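RNA pseudouridylate synthase domain-containing protein 4 (Homo sapiens, PDB 5UBA) catalyses the isomerisation of uridine to pseudouridine in mitochondrial RNAs, including the 16S ribosomal RNA, a modification needed to assemble that RNA into a functional mitochondrial ribosome. Local coordinates at residues 201-206 / 217-222. Numbering follows the deposited sequence.
Sequences LRVHLS and HKYSDW. With CA (calcium ion), chain E.
With CG of Tyr219 opposite its own carbonyl carbon (chi1 -68°), the phenol ring reaches helix 200-209 and is sandwiched between Val203 CG2 and CG of Lys218 from its own loop, with Arg202 at its rim. Val203 likewise holds CG2 opposite its carbonyl carbon, and this methyl makes a CH-pi contact over one ring face, 3.9 Å from the Tyr219 centroid and displaced toward the CE1 rim. Arg202, bent at chi3 (71°), comes to the ring edge instead: NE lies near the ring plane, 3.6 Å from Tyr219 CD2, and the guanidinium stands 80° to the ring with CE2 beneath one of its faces. Beyond the ring, Tyr219 OH is hydrogen-bonded to His199 ND1, and Arg202 NH2 forms a salt bridge with Asp216 OD1. An alanine in place of Tyr219 is likely to leave Val203 and the guanidinium face without their aromatic neighbour and His199 without its phenol partner. One turn along the helix, Ser206 OG donates to Tyr219 O, although 2.4 Å is too short for the fine geometry to be trusted. The type I turn from His217 to Ser220 also directs two backbone carbonyls to calcium, His217 O (2.3 Å) and Ser220 O (2.5 Å); carbonyl oxygens of Asn223 and Ala226 and a water complete the site. Thus CH-pi contact, hydrogen bond and salt bridge join loop to RluA-family catalytic-domain helix, Arg202 near Asp83, the probable catalytic aspartate, while calcium gathers carbonyls within the loop.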
loop_
_atom_site.group_PDB
_atom_site.type_symbol
_atom_site.label_atom_id
_atom_site.label_comp_id
_atom_site.label_asym_id
_atom_site.label_seq_id
_atom_site.Cartn_x
_atom_site.Cartn_y
_atom_site.Cartn_z
ATOM N N LEU A 201 -5.590 -0.969 5.042
ATOM C CA LEU A 201 -4.605 -2.011 5.404
ATOM C C LEU A 201 -3.859 -1.668 6.681
ATOM O O LEU A 201 -3.653 -2.534 7.557
ATOM C CB LEU A 201 -3.600 -2.287 4.275
ATOM C CG LEU A 201 -4.210 -2.737 2.946
ATOM C CD1 LEU A 201 -3.118 -2.986 1.930
ATOM C CD2 LEU A 201 -5.094 -3.954 3.123
ATOM N N ARG A 202 -3.432 -0.417 6.770
ATOM C CA ARG A 202 -2.709 0.052 7.942
ATOM C C ARG A 202 -3.552 0.027 9.192
ATOM O O ARG A 202 -3.081 -0.396 10.249
ATOM C CB ARG A 202 -2.138 1.445 7.679
ATOM C CG ARG A 202 -1.076 1.445 6.604
ATOM C CD ARG A 202 -0.820 2.839 6.089
ATOM N NE ARG A 202 -0.142 3.651 7.078
ATOM C CZ ARG A 202 0.192 4.925 6.897
ATOM N NH1 ARG A 202 -0.093 5.527 5.747
ATOM N NH2 ARG A 202 0.813 5.597 7.862
ATOM N N VAL A 203 -4.787 0.481 9.079
ATOM C CA VAL A 203 -5.703 0.564 10.237
ATOM C C VAL A 203 -6.149 -0.837 10.639
ATOM O O VAL A 203 -6.114 -1.193 11.824
ATOM C CB VAL A 203 -6.871 1.509 9.934
ATOM C CG1 VAL A 203 -7.946 1.490 11.031
ATOM C CG2 VAL A 203 -6.340 2.923 9.727
ATOM N N HIS A 204 -6.505 -1.674 9.683
ATOM C CA HIS A 204 -6.886 -3.040 10.037
ATOM C C HIS A 204 -5.743 -3.815 10.689
ATOM O O HIS A 204 -5.947 -4.536 11.665
ATOM C CB HIS A 204 -7.404 -3.773 8.817
ATOM C CG HIS A 204 -8.841 -3.503 8.526
ATOM N ND1 HIS A 204 -9.451 -3.961 7.386
ATOM C CD2 HIS A 204 -9.805 -2.900 9.262
ATOM C CE1 HIS A 204 -10.739 -3.647 7.426
ATOM N NE2 HIS A 204 -10.979 -2.995 8.550
ATOM N N LEU A 205 -4.521 -3.685 10.178
ATOM C CA LEU A 205 -3.386 -4.390 10.793
ATOM C C LEU A 205 -3.059 -3.856 12.193
ATOM O O LEU A 205 -2.837 -4.638 13.127
ATOM C CB LEU A 205 -2.141 -4.284 9.904
ATOM C CG LEU A 205 -2.046 -5.282 8.772
ATOM C CD1 LEU A 205 -0.950 -4.885 7.796
ATOM C CD2 LEU A 205 -1.803 -6.695 9.275
ATOM N N SER A 206 -3.008 -2.533 12.344
ATOM C CA SER A 206 -2.592 -1.930 13.616
ATOM C C SER A 206 -3.667 -2.108 14.673
ATOM O O SER A 206 -3.377 -2.635 15.745
ATOM C CB SER A 206 -2.259 -0.458 13.458
ATOM O OG SER A 206 -1.800 0.002 14.716
ATOM N N HIS A 217 4.581 4.961 11.798
ATOM C CA HIS A 217 4.615 5.807 12.990
ATOM C C HIS A 217 3.230 6.314 13.336
ATOM O O HIS A 217 2.822 6.290 14.539
ATOM C CB HIS A 217 5.637 6.914 12.786
ATOM C CG HIS A 217 6.942 6.369 12.336
ATOM N ND1 HIS A 217 7.662 5.486 13.102
ATOM C CD2 HIS A 217 7.580 6.443 11.145
ATOM C CE1 HIS A 217 8.736 5.106 12.436
ATOM N NE2 HIS A 217 8.695 5.652 11.230
ATOM N N LYS A 218 2.452 6.697 12.321
ATOM C CA LYS A 218 1.119 7.262 12.516
ATOM C C LYS A 218 0.185 6.318 13.252
ATOM O O LYS A 218 -0.524 6.721 14.184
ATOM C CB LYS A 218 0.521 7.657 11.164
ATOM C CG LYS A 218 -0.906 8.197 11.233
ATOM C CD LYS A 218 -1.442 8.617 9.885
ATOM C CE LYS A 218 -0.825 9.912 9.383
ATOM N NZ LYS A 218 -1.304 10.170 7.996
ATOM N N TYR A 219 0.172 5.057 12.851
ATOM C CA TYR A 219 -0.788 4.118 13.406
ATOM C C TYR A 219 -0.266 3.197 14.506
ATOM O O TYR A 219 -0.985 2.269 14.900
ATOM C CB TYR A 219 -1.446 3.358 12.247
ATOM C CG TYR A 219 -2.326 4.250 11.385
ATOM C CD1 TYR A 219 -3.455 4.884 11.917
ATOM C CD2 TYR A 219 -2.046 4.481 10.045
ATOM C CE1 TYR A 219 -4.269 5.688 11.131
ATOM C CE2 TYR A 219 -2.846 5.280 9.257
ATOM C CZ TYR A 219 -3.967 5.877 9.786
ATOM O OH TYR A 219 -4.758 6.688 8.999
ATOM N N SER A 220 0.923 3.476 15.049
ATOM C CA SER A 220 1.522 2.665 16.114
ATOM C C SER A 220 1.439 3.309 17.510
ATOM O O SER A 220 1.580 4.544 17.673
ATOM C CB SER A 220 2.979 2.354 15.785
ATOM O OG SER A 220 3.109 1.540 14.629
ATOM N N ASP A 221 1.217 2.443 18.504
ATOM C CA ASP A 221 1.300 2.794 19.926
ATOM C C ASP A 221 0.295 3.845 20.377
ATOM O O ASP A 221 0.524 4.524 21.390
ATOM C CB ASP A 221 2.750 3.189 20.276
ATOM C CG ASP A 221 3.765 2.238 19.677
ATOM O OD1 ASP A 221 3.698 1.029 19.986
ATOM O OD2 ASP A 221 4.612 2.676 18.860
ATOM N N TRP A 222 -0.842 3.945 19.681
ATOM C CA TRP A 222 -1.902 4.899 20.031
ATOM C C TRP A 222 -1.387 6.321 20.217
ATOM O O TRP A 222 -1.836 7.056 21.106
ATOM C CB TRP A 222 -2.641 4.408 21.287
ATOM C CG TRP A 222 -3.169 3.018 21.125
ATOM C CD1 TRP A 222 -2.522 1.859 21.435
ATOM C CD2 TRP A 222 -4.435 2.637 20.561
ATOM N NE1 TRP A 222 -3.313 0.777 21.119
ATOM C CE2 TRP A 222 -4.492 1.222 20.584
ATOM C CE3 TRP A 222 -5.535 3.352 20.067
ATOM C CZ2 TRP A 222 -5.610 0.499 20.126
ATOM C CZ3 TRP A 222 -6.652 2.631 19.607
ATOM C CH2 TRP A 222 -6.673 1.216 19.645
HETATM CA CA CA E . 3.127 6.341 16.809
HETATM O O HOH W 1 4.448 5.464 18.512
#